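Local coordinates for coiled-coil and C2 domain-containing protein 1-like (Drosophila melanogaster, PDB 6EI6) that binds phosphatidylinositol monophosphates and supports full activity of the ESCRT-III subunit Shrub in endosomal sorting, probably by preventing its inappropriate polymerisation, at residues Asn55-His60 / Ala67-Phe72; Phe106-Cys111 / Gln257-Thr262; His110-Leu115 / Lys246-Asn251; Asp117-Ile122 / Arg172-Ile177. All coordinates share one frame; numbering follows the deposited sequence.

Contact 1: Asn55-His60 / Ala67-Phe72. With SO4 (sulfate ion), chain E.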
loop_
_atom_site.group_PDB
_atom_site.type_symbol
_atom_site.label_atom_id
_atom_site.label_comp_id
_atom_site.label_asym_id
_atom_site.label_seq_id
_atom_site.Cartn_x
_atom_site.Cartn_y
_atom_site.Cartn_z
ATOM N N ASN A 55 10.027 3.221 -0.132
ATOM C CA ASN A 55 8.637 3.439 -0.535
ATOM C C ASN A 55 8.543 4.439 -1.680
ATOM O O ASN A 55 7.903 4.169 -2.707
ATOM C CB ASN A 55 7.792 3.938 0.647
ATOM C CG ASN A 55 7.544 2.864 1.722
ATOM O OD1 ASN A 55 7.938 1.716 1.574
ATOM N ND2 ASN A 55 6.910 3.262 2.826
ATOM N N THR A 56 9.139 5.627 -1.499
ATOM C CA THR A 56 9.072 6.656 -2.535
ATOM C C THR A 56 9.754 6.182 -3.816
ATOM O O THR A 56 9.216 6.359 -4.917
ATOM C CB THR A 56 9.698 7.959 -2.024
ATOM O OG1 THR A 56 8.880 8.501 -0.990
ATOM C CG2 THR A 56 9.800 9.008 -3.141
ATOM N N ARG A 57 10.928 5.554 -3.687
ATOM C CA ARG A 57 11.569 4.930 -4.840
ATOM C C ARG A 57 10.600 4.012 -5.566
ATOM O O ARG A 57 10.494 4.043 -6.800
ATOM C CB ARG A 57 12.807 4.146 -4.400
ATOM C CG ARG A 57 13.450 3.345 -5.489
ATOM C CD ARG A 57 14.400 2.324 -4.894
ATOM N NE ARG A 57 13.646 1.280 -4.196
ATOM C CZ ARG A 57 14.157 0.428 -3.313
ATOM N NH1 ARG A 57 15.445 0.479 -2.984
ATOM N NH2 ARG A 57 13.364 -0.464 -2.740
ATOM N N ASP A 58 9.862 3.201 -4.803
ATOM C CA ASP A 58 8.978 2.218 -5.409
ATOM C C ASP A 58 7.791 2.891 -6.073
ATOM O O ASP A 58 7.349 2.463 -7.147
ATOM C CB ASP A 58 8.529 1.210 -4.353
ATOM C CG ASP A 58 9.627 0.240 -3.992
ATOM O OD1 ASP A 58 10.648 0.207 -4.726
ATOM O OD2 ASP A 58 9.483 -0.479 -2.979
ATOM N N HIS A 59 7.284 3.968 -5.474
ATOM C CA HIS A 59 6.238 4.725 -6.149
ATOM C C HIS A 59 6.721 5.261 -7.493
ATOM O O HIS A 59 6.000 5.178 -8.493
ATOM C CB HIS A 59 5.750 5.873 -5.279
ATOM C CG HIS A 59 4.818 6.792 -5.993
ATOM N ND1 HIS A 59 3.469 6.531 -6.115
ATOM C CD2 HIS A 59 5.041 7.952 -6.656
ATOM C CE1 HIS A 59 2.897 7.505 -6.802
ATOM N NE2 HIS A 59 3.830 8.374 -7.150
ATOM N N HIS A 60 7.939 5.816 -7.538
ATOM C CA HIS A 60 8.446 6.356 -8.797
ATOM C C HIS A 60 8.700 5.253 -9.817
ATOM O O HIS A 60 8.498 5.469 -11.019
ATOM C CB HIS A 60 9.715 7.176 -8.547
ATOM C CG HIS A 60 9.442 8.477 -7.867
ATOM N ND1 HIS A 60 8.509 9.378 -8.337
ATOM C CD2 HIS A 60 9.941 9.012 -6.730
ATOM C CE1 HIS A 60 8.457 10.421 -7.527
ATOM N NE2 HIS A 60 9.309 10.220 -6.539
ATOM N N ALA A 67 13.946 8.871 -13.159
ATOM C CA ALA A 67 14.803 9.856 -12.494
ATOM C C ALA A 67 14.459 10.007 -11.008
ATOM O O ALA A 67 15.363 10.050 -10.158
ATOM C CB ALA A 67 14.721 11.211 -13.212
ATOM N N GLY A 68 13.161 10.088 -10.672
ATOM C CA GLY A 68 12.778 10.005 -9.272
ATOM C C GLY A 68 13.220 8.701 -8.633
ATOM O O GLY A 68 13.606 8.668 -7.452
ATOM N N MET A 69 13.229 7.622 -9.415
ATOM C CA MET A 69 13.525 6.310 -8.857
ATOM C C MET A 69 14.982 6.215 -8.424
ATOM O O MET A 69 15.279 5.890 -7.264
ATOM C CB MET A 69 13.176 5.239 -9.884
ATOM C CG MET A 69 13.244 3.848 -9.359
ATOM S SD MET A 69 13.426 2.674 -10.708
ATOM C CE MET A 69 13.950 1.237 -9.757
ATOM N N ASN A 70 15.907 6.499 -9.346
ATOM C CA ASN A 70 17.322 6.566 -8.994
ATOM C C ASN A 70 17.574 7.587 -7.898
ATOM O O ASN A 70 18.458 7.395 -7.060
ATOM C CB ASN A 70 18.153 6.929 -10.219
ATOM C CG ASN A 70 17.896 6.022 -11.377
ATOM O OD1 ASN A 70 17.543 6.485 -12.458
ATOM N ND2 ASN A 70 18.062 4.716 -11.167
ATOM N N ARG A 71 16.833 8.700 -7.917
ATOM C CA ARG A 71 17.023 9.731 -6.907
ATOM C C ARG A 71 16.832 9.161 -5.507
ATOM O O ARG A 71 17.712 9.287 -4.643
ATOM C CB ARG A 71 16.058 10.891 -7.154
ATOM C CG ARG A 71 16.482 12.130 -6.445
ATOM C CD ARG A 71 15.518 13.299 -6.627
ATOM N NE ARG A 71 15.411 14.001 -5.352
ATOM C CZ ARG A 71 14.314 14.623 -4.931
ATOM N NH1 ARG A 71 13.228 14.656 -5.701
ATOM N NH2 ARG A 71 14.307 15.208 -3.734
ATOM N N PHE A 72 15.696 8.495 -5.276
ATOM C CA PHE A 72 15.389 8.029 -3.934
ATOM C C PHE A 72 16.116 6.743 -3.598
ATOM O O PHE A 72 16.342 6.469 -2.410
ATOM C CB PHE A 72 13.878 7.908 -3.767
ATOM C CG PHE A 72 13.222 9.244 -3.596
ATOM C CD1 PHE A 72 13.126 9.825 -2.334
ATOM C CD2 PHE A 72 12.810 9.972 -4.707
ATOM C CE1 PHE A 72 12.575 11.068 -2.180
ATOM C CE2 PHE A 72 12.260 11.231 -4.571
ATOM C CZ PHE A 72 12.134 11.785 -3.308
HETATM S S SO4 E . 15.846 -3.138 -1.257
HETATM O O1 SO4 E . 16.749 -2.003 -1.494
HETATM O O2 SO4 E . 16.098 -3.678 0.086
HETATM O O3 SO4 E . 14.437 -2.724 -1.386
HETATM O O4 SO4 E . 16.139 -4.182 -2.244
#
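R57, whose CG packs on M69 CG, gives a 2.8 Å hydrogen bond from NH2 to O3 of a sulfate. The ion probably came from the crystallisation liquor. R57 NH1 bonds O1 of the same ion and forms a salt bridge with E73 on the second helix. R57 NE reaches D58 OD1 at 3.2 Å, with the oxygen in the guanidinium plane. R57 CG lies anti to the backbone N (chi1 174°), which brings it 3.9 Å from M69 CG. With an alanine here, D58 and E73 would probably lose their positive partner and M69 CG its neighbouring methylene. T56 CG2 makes a CH-pi contact over the centre of the F72 ring, 3.3 Å from the centroid. The H60 ring is nearly parallel to F72 but slid aside. G68 CA lies over one face of H60, where a CB would clash. The segment axes run at 163° and approach to 7.7 Å, as in an antiparallel helical hairpin.

Contact 2: Phe106-Cys111 / Gln257-Thr262; sequences FNIVHC and QMEHIT
E259 reaches from helix 257-262 to the short 3-10 turn at I108 and V109. Its CB does not aim straight at segment 106-111; the rest of the chain closes the distance. CG lies anti to the carbonyl carbon (chi1 -81°), and the chain then runs extended. E259 CG passes I108 CD1 at 4.2 Å. E259 CD lies 4.1 Å from V109 CG2. At the tip, E259 OE2 comes within 3.1 Å of the same methyl. E259 OE2 also accepts a hydrogen bond from water 1 at 2.7 Å. That water accepts from V109 N at 3.3 Å, so it bridges the carboxylate to the backbone of the turn.

Deeper in, I108 CD1 packs on M258 CB at 4.1 Å, and both side chains also touch P252. At the far end of the contact, T262 OG1 lies 3.3 Å from F106 CD1. This hydroxyl is hydrogen-bonded to R104 O. The F106 ring continues the packing, meeting F72 edge-to-face and W265 with the planes at about 40°. No direct hydrogen bond joins the two segments. Here the loop leading to strand 119-128 of the C2 domain rests on helix 255-263, the last helix of the chain, beside the helical hairpin.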
loop_
_atom_site.group_PDB
_atom_site.type_symbol
_atom_site.label_atom_id
_atom_site.label_comp_id
_atom_site.label_asym_id
_atom_site.label_seq_id
_atom_site.Cartn_x
_atom_site.Cartn_y
_atom_site.Cartn_z
ATOM N N PHE A 106 10.724 15.275 -0.069
ATOM C CA PHE A 106 9.837 14.302 -0.682
ATOM C C PHE A 106 8.620 15.088 -1.112
ATOM O O PHE A 106 8.296 16.128 -0.522
ATOM C CB PHE A 106 9.430 13.187 0.278
ATOM C CG PHE A 106 10.571 12.288 0.702
ATOM C CD1 PHE A 106 11.727 12.816 1.262
ATOM C CD2 PHE A 106 10.479 10.913 0.548
ATOM C CE1 PHE A 106 12.776 11.987 1.653
ATOM C CE2 PHE A 106 11.532 10.072 0.938
ATOM C CZ PHE A 106 12.676 10.615 1.490
ATOM N N ASN A 107 7.964 14.637 -2.161
ATOM C CA ASN A 107 6.817 15.451 -2.531
ATOM C C ASN A 107 5.546 14.697 -2.187
ATOM O O ASN A 107 4.729 14.422 -3.070
ATOM C CB ASN A 107 6.871 15.827 -4.005
ATOM C CG ASN A 107 5.952 16.972 -4.339
ATOM O OD1 ASN A 107 5.419 17.642 -3.452
ATOM N ND2 ASN A 107 5.747 17.196 -5.620
ATOM N N ILE A 108 5.386 14.363 -0.901
ATOM C CA ILE A 108 4.427 13.330 -0.505
ATOM C C ILE A 108 3.008 13.741 -0.873
ATOM O O ILE A 108 2.191 12.903 -1.284
ATOM C CB ILE A 108 4.553 13.014 0.999
ATOM C CG1 ILE A 108 5.939 12.451 1.297
ATOM C CG2 ILE A 108 3.462 12.022 1.450
ATOM C CD1 ILE A 108 6.460 12.865 2.649
ATOM N N VAL A 109 2.701 15.037 -0.764
ATOM C CA VAL A 109 1.350 15.524 -1.023
ATOM C C VAL A 109 0.943 15.418 -2.495
ATOM O O VAL A 109 -0.246 15.552 -2.806
ATOM C CB VAL A 109 1.274 16.949 -0.415
ATOM C CG1 VAL A 109 0.271 17.860 -1.109
ATOM C CG2 VAL A 109 0.936 16.863 1.079
ATOM N N HIS A 110 1.875 15.086 -3.402
ATOM C CA HIS A 110 1.649 15.171 -4.847
ATOM C C HIS A 110 2.019 13.890 -5.600
ATOM O O HIS A 110 2.399 13.961 -6.771
ATOM C CB HIS A 110 2.432 16.343 -5.456
ATOM C CG HIS A 110 1.891 17.694 -5.105
ATOM N ND1 HIS A 110 0.728 17.872 -4.380
ATOM C CD2 HIS A 110 2.358 18.935 -5.371
ATOM C CE1 HIS A 110 0.496 19.163 -4.227
ATOM N NE2 HIS A 110 1.473 19.828 -4.814
ATOM N N CYS A 111 1.957 12.713 -4.980
ATOM C CA CYS A 111 2.101 11.481 -5.762
ATOM C C CYS A 111 0.705 10.959 -6.044
ATOM O O CYS A 111 -0.169 11.039 -5.187
ATOM C CB CYS A 111 2.970 10.426 -5.058
ATOM S SG CYS A 111 2.534 9.845 -3.400
ATOM N N GLN A 257 2.456 13.452 9.420
ATOM C CA GLN A 257 3.608 13.067 10.220
ATOM C C GLN A 257 4.773 12.551 9.382
ATOM O O GLN A 257 5.915 12.611 9.842
ATOM C CB GLN A 257 3.231 12.034 11.279
ATOM C CG GLN A 257 2.526 10.813 10.820
ATOM C CD GLN A 257 1.829 10.129 11.992
ATOM O OE1 GLN A 257 0.622 10.305 12.188
ATOM N NE2 GLN A 257 2.594 9.363 12.795
ATOM N N MET A 258 4.524 12.073 8.165
ATOM C CA MET A 258 5.642 11.756 7.282
ATOM C C MET A 258 6.400 13.018 6.908
ATOM O O MET A 258 7.633 13.011 6.830
ATOM C CB MET A 258 5.146 11.025 6.029
ATOM C CG MET A 258 4.747 9.548 6.289
ATOM S SD MET A 258 3.885 8.746 4.916
ATOM C CE MET A 258 5.176 8.759 3.661
ATOM N N GLU A 259 5.677 14.111 6.675
ATOM C CA GLU A 259 6.327 15.372 6.351
ATOM C C GLU A 259 7.173 15.867 7.514
ATOM O O GLU A 259 8.249 16.425 7.308
ATOM C CB GLU A 259 5.286 16.413 5.966
ATOM C CG GLU A 259 4.818 16.284 4.532
ATOM C CD GLU A 259 3.537 17.072 4.260
ATOM O OE1 GLU A 259 2.835 17.451 5.238
ATOM O OE2 GLU A 259 3.234 17.307 3.061
ATOM N N HIS A 260 6.719 15.661 8.748
ATOM C CA HIS A 260 7.533 16.089 9.875
ATOM C C HIS A 260 8.884 15.391 9.853
ATOM O O HIS A 260 9.919 16.038 10.052
ATOM C CB HIS A 260 6.791 15.859 11.193
ATOM C CG HIS A 260 5.512 16.646 11.299
ATOM N ND1 HIS A 260 5.273 17.787 10.554
ATOM C CD2 HIS A 260 4.396 16.453 12.051
ATOM C CE1 HIS A 260 4.066 18.257 10.834
ATOM N NE2 HIS A 260 3.512 17.465 11.738
ATOM N N ILE A 261 8.902 14.085 9.546
ATOM C CA ILE A 261 10.167 13.359 9.450
ATOM C C ILE A 261 11.061 13.971 8.380
ATOM O O ILE A 261 12.279 14.098 8.554
ATOM C CB ILE A 261 9.902 11.873 9.168
ATOM C CG1 ILE A 261 9.133 11.268 10.346
ATOM C CG2 ILE A 261 11.225 11.118 8.836
ATOM C CD1 ILE A 261 9.119 9.799 10.323
ATOM N N THR A 262 10.483 14.342 7.250
ATOM C CA THR A 262 11.329 14.869 6.195
ATOM C C THR A 262 11.911 16.251 6.550
ATOM O O THR A 262 12.910 16.666 5.953
ATOM C CB THR A 262 10.539 14.874 4.886
ATOM O OG1 THR A 262 11.465 14.821 3.811
ATOM C CG2 THR A 262 9.676 16.102 4.748
HETATM O O HOH W 1 4.806 17.008 0.827
#

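Contact 3: His110-Leu115 / Lys246-Asn251; sequences HCNTDL and KIRVRN
R248 grips D114 where the type I turn from N112 to L115 folds over one end of 241-249, an inner strand of the C2 beta-sandwich. The grip is end-on. R248 NH1 bonds D114 OD1 at 3.2 Å, from above the carboxylate plane. R248 NH2 reaches the syn lone pair of D114 OD2 at 3.1 Å. NH1 also forms a salt bridge with E121 on the adjacent strand. L115 CD1 sits 3.6 Å from R248 NH1, an apolar neighbour from the last residue of the turn. A methionine in place of R248 would probably leave D114 without its positive mate, E121 with R172 alone, and water 2 without its donor.

In the next shell, water 2 accepts from R248 NE at 2.8 Å and donates to N112 OD1. N112 ND2 lies 2.8 Å from V249 O in a nearly straight hydrogen bond (167°) and also donates to E225. Farther out, L115 O stands over one face of the R250 guanidinium. R250 CA points its hydrogen at N112 O, 3.5 Å away.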
loop_
_atom_site.group_PDB
_atom_site.type_symbol
_atom_site.label_atom_id
_atom_site.label_comp_id
_atom_site.label_asym_id
_atom_site.label_seq_id
_atom_site.Cartn_x
_atom_site.Cartn_y
_atom_site.Cartn_z
ATOM N N HIS A 110 1.875 15.086 -3.402
ATOM C CA HIS A 110 1.649 15.171 -4.847
ATOM C C HIS A 110 2.019 13.890 -5.600
ATOM O O HIS A 110 2.399 13.961 -6.771
ATOM C CB HIS A 110 2.432 16.343 -5.456
ATOM C CG HIS A 110 1.891 17.694 -5.105
ATOM N ND1 HIS A 110 0.728 17.872 -4.380
ATOM C CD2 HIS A 110 2.358 18.935 -5.371
ATOM C CE1 HIS A 110 0.496 19.163 -4.227
ATOM N NE2 HIS A 110 1.473 19.828 -4.814
ATOM N N CYS A 111 1.957 12.713 -4.980
ATOM C CA CYS A 111 2.101 11.481 -5.762
ATOM C C CYS A 111 0.705 10.959 -6.044
ATOM O O CYS A 111 -0.169 11.039 -5.187
ATOM C CB CYS A 111 2.970 10.426 -5.058
ATOM S SG CYS A 111 2.534 9.845 -3.400
ATOM N N ASN A 112 0.461 10.499 -7.263
ATOM C CA ASN A 112 -0.922 10.342 -7.731
ATOM C C ASN A 112 -1.657 11.686 -7.654
ATOM O O ASN A 112 -2.609 11.872 -6.883
ATOM C CB ASN A 112 -1.687 9.268 -6.941
ATOM C CG ASN A 112 -0.951 7.959 -6.862
ATOM O OD1 ASN A 112 -0.141 7.646 -7.724
ATOM N ND2 ASN A 112 -1.238 7.173 -5.825
ATOM N N THR A 113 -1.187 12.638 -8.465
ATOM C CA THR A 113 -1.899 13.910 -8.572
ATOM C C THR A 113 -3.248 13.778 -9.270
ATOM O O THR A 113 -4.094 14.663 -9.120
ATOM C CB THR A 113 -1.070 14.935 -9.328
ATOM O OG1 THR A 113 -0.675 14.370 -10.586
ATOM C CG2 THR A 113 0.151 15.307 -8.528
ATOM N N ASP A 114 -3.462 12.701 -10.032
ATOM C CA ASP A 114 -4.732 12.440 -10.713
ATOM C C ASP A 114 -5.924 12.319 -9.769
ATOM O O ASP A 114 -7.056 12.225 -10.253
ATOM C CB ASP A 114 -4.618 11.153 -11.524
ATOM C CG ASP A 114 -3.894 10.058 -10.753
ATOM O OD1 ASP A 114 -4.379 9.672 -9.664
ATOM O OD2 ASP A 114 -2.829 9.598 -11.213
ATOM N N LEU A 115 -5.715 12.319 -8.454
ATOM C CA LEU A 115 -6.774 12.044 -7.495
ATOM C C LEU A 115 -6.984 13.229 -6.567
ATOM O O LEU A 115 -6.029 13.831 -6.081
ATOM C CB LEU A 115 -6.447 10.809 -6.644
ATOM C CG LEU A 115 -6.985 9.424 -6.997
ATOM C CD1 LEU A 115 -6.891 9.116 -8.479
ATOM C CD2 LEU A 115 -6.175 8.414 -6.223
ATOM N N LYS A 246 -5.579 -2.786 -7.747
ATOM C CA LYS A 246 -4.895 -1.594 -7.264
ATOM C C LYS A 246 -5.816 -0.812 -6.334
ATOM O O LYS A 246 -7.028 -0.750 -6.560
ATOM C CB LYS A 246 -4.468 -0.692 -8.411
ATOM C CG LYS A 246 -3.559 -1.338 -9.438
ATOM C CD LYS A 246 -3.400 -0.392 -10.614
ATOM C CE LYS A 246 -2.167 -0.737 -11.417
ATOM N NZ LYS A 246 -2.030 0.201 -12.564
ATOM N N ILE A 247 -5.252 -0.221 -5.280
ATOM C CA ILE A 247 -5.969 0.747 -4.460
ATOM C C ILE A 247 -5.091 1.978 -4.312
ATOM O O ILE A 247 -3.936 1.880 -3.876
ATOM C CB ILE A 247 -6.346 0.185 -3.083
ATOM C CG1 ILE A 247 -6.934 -1.223 -3.233
ATOM C CG2 ILE A 247 -7.335 1.125 -2.403
ATOM C CD1 ILE A 247 -7.332 -1.828 -1.915
ATOM N N ARG A 248 -5.624 3.133 -4.687
ATOM C CA ARG A 248 -4.798 4.316 -4.853
ATOM C C ARG A 248 -5.420 5.506 -4.151
ATOM O O ARG A 248 -6.632 5.714 -4.223
ATOM C CB ARG A 248 -4.606 4.635 -6.324
ATOM C CG ARG A 248 -4.084 3.461 -7.130
ATOM C CD ARG A 248 -4.002 3.812 -8.607
ATOM N NE ARG A 248 -3.042 4.890 -8.866
ATOM C CZ ARG A 248 -3.388 6.126 -9.229
ATOM N NH1 ARG A 248 -4.676 6.452 -9.372
ATOM N NH2 ARG A 248 -2.448 7.039 -9.454
ATOM N N VAL A 249 -4.578 6.300 -3.492
ATOM C CA VAL A 249 -4.985 7.580 -2.924
ATOM C C VAL A 249 -4.020 8.655 -3.411
ATOM O O VAL A 249 -2.944 8.364 -3.944
ATOM C CB VAL A 249 -5.044 7.549 -1.390
ATOM C CG1 VAL A 249 -6.211 6.705 -0.948
ATOM C CG2 VAL A 249 -3.736 7.002 -0.839
ATOM N N ARG A 250 -4.451 9.914 -3.266
ATOM C CA ARG A 250 -3.597 11.034 -3.653
ATOM C C ARG A 250 -2.364 11.129 -2.756
ATOM O O ARG A 250 -1.269 11.437 -3.227
ATOM C CB ARG A 250 -4.382 12.345 -3.615
ATOM C CG ARG A 250 -3.565 13.515 -3.118
ATOM C CD ARG A 250 -4.011 14.853 -3.674
ATOM N NE ARG A 250 -3.431 15.080 -4.998
ATOM C CZ ARG A 250 -3.494 16.233 -5.654
ATOM N NH1 ARG A 250 -4.105 17.266 -5.101
ATOM N NH2 ARG A 250 -2.946 16.351 -6.857
ATOM N N ASN A 251 -2.507 10.879 -1.464
ATOM C CA ASN A 251 -1.328 10.786 -0.616
ATOM C C ASN A 251 -1.681 9.916 0.575
ATOM O O ASN A 251 -2.866 9.678 0.837
ATOM C CB ASN A 251 -0.830 12.179 -0.182
ATOM C CG ASN A 251 -1.937 13.053 0.360
ATOM O OD1 ASN A 251 -2.438 13.928 -0.341
ATOM N ND2 ASN A 251 -2.317 12.839 1.612
HETATM O O HOH W 2 -0.288 4.823 -8.706
#

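Contact 4: Asp117-Ile122 / Arg172-Ile177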
loop_
_atom_site.group_PDB
_atom_site.type_symbol
_atom_site.label_atom_id
_atom_site.label_comp_id
_atom_site.label_asym_id
_atom_site.label_seq_id
_atom_site.Cartn_x
_atom_site.Cartn_y
_atom_site.Cartn_z
ATOM N N ASP A 117 -7.789 15.008 -3.029
ATOM C CA ASP A 117 -7.474 14.707 -1.638
ATOM C C ASP A 117 -8.515 13.790 -1.004
ATOM O O ASP A 117 -8.185 13.001 -0.108
ATOM C CB ASP A 117 -7.367 16.020 -0.842
ATOM C CG ASP A 117 -6.862 15.808 0.583
ATOM O OD1 ASP A 117 -5.635 15.576 0.750
ATOM O OD2 ASP A 117 -7.694 15.864 1.524
ATOM N N SER A 118 -9.772 13.886 -1.435
ATOM C CA SER A 118 -10.871 13.159 -0.814
ATOM C C SER A 118 -11.168 11.832 -1.499
ATOM O O SER A 118 -12.136 11.166 -1.126
ATOM C CB SER A 118 -12.133 14.023 -0.811
ATOM O OG SER A 118 -12.621 14.202 -2.136
ATOM N N GLU A 119 -10.360 11.427 -2.472
ATOM C CA GLU A 119 -10.705 10.333 -3.368
ATOM C C GLU A 119 -9.829 9.111 -3.136
ATOM O O GLU A 119 -8.594 9.205 -3.149
ATOM C CB GLU A 119 -10.581 10.769 -4.825
ATOM C CG GLU A 119 -11.819 11.456 -5.308
ATOM C CD GLU A 119 -11.806 11.720 -6.792
ATOM O OE1 GLU A 119 -10.708 11.683 -7.418
ATOM O OE2 GLU A 119 -12.917 11.965 -7.326
ATOM N N LEU A 120 -10.477 7.964 -2.964
ATOM C CA LEU A 120 -9.831 6.667 -3.052
ATOM C C LEU A 120 -10.291 5.996 -4.334
ATOM O O LEU A 120 -11.490 5.971 -4.625
ATOM C CB LEU A 120 -10.170 5.807 -1.838
ATOM C CG LEU A 120 -9.492 4.446 -1.852
ATOM C CD1 LEU A 120 -8.949 4.073 -0.481
ATOM C CD2 LEU A 120 -10.487 3.415 -2.335
ATOM N N GLU A 121 -9.344 5.458 -5.094
ATOM C CA GLU A 121 -9.634 4.755 -6.332
ATOM C C GLU A 121 -9.347 3.264 -6.174
ATOM O O GLU A 121 -8.321 2.879 -5.604
ATOM C CB GLU A 121 -8.807 5.322 -7.485
ATOM C CG GLU A 121 -9.130 4.688 -8.821
ATOM C CD GLU A 121 -8.344 5.292 -9.951
ATOM O OE1 GLU A 121 -8.894 6.188 -10.639
ATOM O OE2 GLU A 121 -7.171 4.878 -10.140
ATOM N N ILE A 122 -10.251 2.424 -6.694
ATOM C CA ILE A 122 -10.074 0.972 -6.733
ATOM C C ILE A 122 -10.022 0.535 -8.191
ATOM O O ILE A 122 -10.864 0.949 -8.996
ATOM C CB ILE A 122 -11.196 0.236 -5.986
ATOM C CG1 ILE A 122 -11.142 0.594 -4.511
ATOM C CG2 ILE A 122 -11.061 -1.266 -6.164
ATOM C CD1 ILE A 122 -12.421 0.309 -3.782
ATOM N N ARG A 172 -12.066 1.147 -13.102
ATOM C CA ARG A 172 -11.699 1.976 -11.970
ATOM C C ARG A 172 -12.962 2.515 -11.319
ATOM O O ARG A 172 -13.888 2.946 -12.011
ATOM C CB ARG A 172 -10.809 3.140 -12.418
ATOM C CG ARG A 172 -9.868 2.814 -13.565
ATOM C CD ARG A 172 -8.817 3.919 -13.794
ATOM N NE ARG A 172 -7.560 3.367 -14.337
ATOM C CZ ARG A 172 -6.350 3.447 -13.759
ATOM N NH1 ARG A 172 -6.175 4.092 -12.606
ATOM N NH2 ARG A 172 -5.299 2.884 -14.350
ATOM N N PHE A 173 -13.002 2.505 -9.991
ATOM C CA PHE A 173 -14.123 3.061 -9.248
ATOM C C PHE A 173 -13.558 4.023 -8.219
ATOM O O PHE A 173 -12.555 3.715 -7.573
ATOM C CB PHE A 173 -14.967 1.967 -8.548
ATOM C CG PHE A 173 -15.289 0.772 -9.433
ATOM C CD1 PHE A 173 -14.335 -0.206 -9.695
ATOM C CD2 PHE A 173 -16.542 0.627 -9.997
ATOM C CE1 PHE A 173 -14.618 -1.290 -10.510
ATOM C CE2 PHE A 173 -16.831 -0.462 -10.809
ATOM C CZ PHE A 173 -15.872 -1.416 -11.064
ATOM N N LYS A 174 -14.173 5.195 -8.084
ATOM C CA LYS A 174 -13.722 6.203 -7.134
ATOM C C LYS A 174 -14.761 6.379 -6.037
ATOM O O LYS A 174 -15.963 6.309 -6.289
ATOM C CB LYS A 174 -13.456 7.541 -7.821
ATOM C CG LYS A 174 -12.233 7.558 -8.759
ATOM C CD LYS A 174 -11.955 8.987 -9.260
ATOM C CE LYS A 174 -11.169 9.004 -10.565
ATOM N NZ LYS A 174 -10.804 10.393 -10.994
ATOM N N VAL A 175 -14.310 6.595 -4.814
ATOM C CA VAL A 175 -15.231 6.850 -3.718
ATOM C C VAL A 175 -14.685 8.016 -2.894
ATOM O O VAL A 175 -13.504 8.368 -2.977
ATOM C CB VAL A 175 -15.456 5.582 -2.851
ATOM C CG1 VAL A 175 -14.311 5.372 -1.874
ATOM C CG2 VAL A 175 -16.771 5.675 -2.121
ATOM N N ASP A 176 -15.578 8.643 -2.123
ATOM C CA ASP A 176 -15.229 9.767 -1.259
ATOM C C ASP A 176 -14.889 9.280 0.144
ATOM O O ASP A 176 -15.639 8.504 0.746
ATOM C CB ASP A 176 -16.376 10.774 -1.174
ATOM C CG ASP A 176 -16.273 11.864 -2.218
ATOM O OD1 ASP A 176 -15.128 12.252 -2.579
ATOM O OD2 ASP A 176 -17.347 12.313 -2.695
ATOM N N ILE A 177 -13.768 9.757 0.664
ATOM C CA ILE A 177 -13.384 9.519 2.046
ATOM C C ILE A 177 -13.283 10.872 2.735
ATOM O O ILE A 177 -13.169 11.916 2.086
ATOM C CB ILE A 177 -12.054 8.749 2.148
ATOM C CG1 ILE A 177 -10.931 9.583 1.520
ATOM C CG2 ILE A 177 -12.176 7.380 1.482
ATOM C CD1 ILE A 177 -9.700 8.792 1.124
#
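L120 and V175 sit at the tight centre of the pairing, exchanging two backbone hydrogen bonds, with V175 N 2.9 Å from L120 O. I122 and F173 pair likewise, and I177 N bonds S118 O at the other end. On the apolar face, L120 CB touches V175 CG1 and I177 CG2, each at 4.2 Å. This face turns inward: I122 packs on V193 and F195 of the other sheet, and F188 covers L120 and I177.

The face of E119, E121, K174 and D176 is looser; K174 and D176 are exposed to solvent, and R172 reaches over to E121. E119 OE1 and K174 NZ form only a long salt bridge, 3.8 Å apart. R172 NH1 meets E121 OE2 at 2.8 Å in a weak hydrogen bond bent to 127°. R248 shares this oxygen, which probably eases the closeness of the two arginines. Near the end, S118 OG donates to D176 OD1. This is the outer antiparallel pair of one C2 beta-sandwich sheet, with 171-176 as its outermost strand.

Overall arrangement
This chain is the C-terminal piece of the protein, with the C2 domain and a helical part beside it. Contact 1 closes first along the chain. Contacts 2 and 3 both start from the loop before strand 119-128 and share H110 and C111. Contact 4 is nested within the loops they close. Contact 1 lies in the helical hairpin, its centre about 14 Å from that of contact 2 and about 24 Å from that of contact 4. H59 of the hairpin touches C111. Contacts 3 and 4 have centres about 9 Å apart and share a four-stranded sheet, linked by a salt bridge across neighbouring strands. An unbroken series of contacts thus joins the hairpin to the membrane-interacting C2 domain.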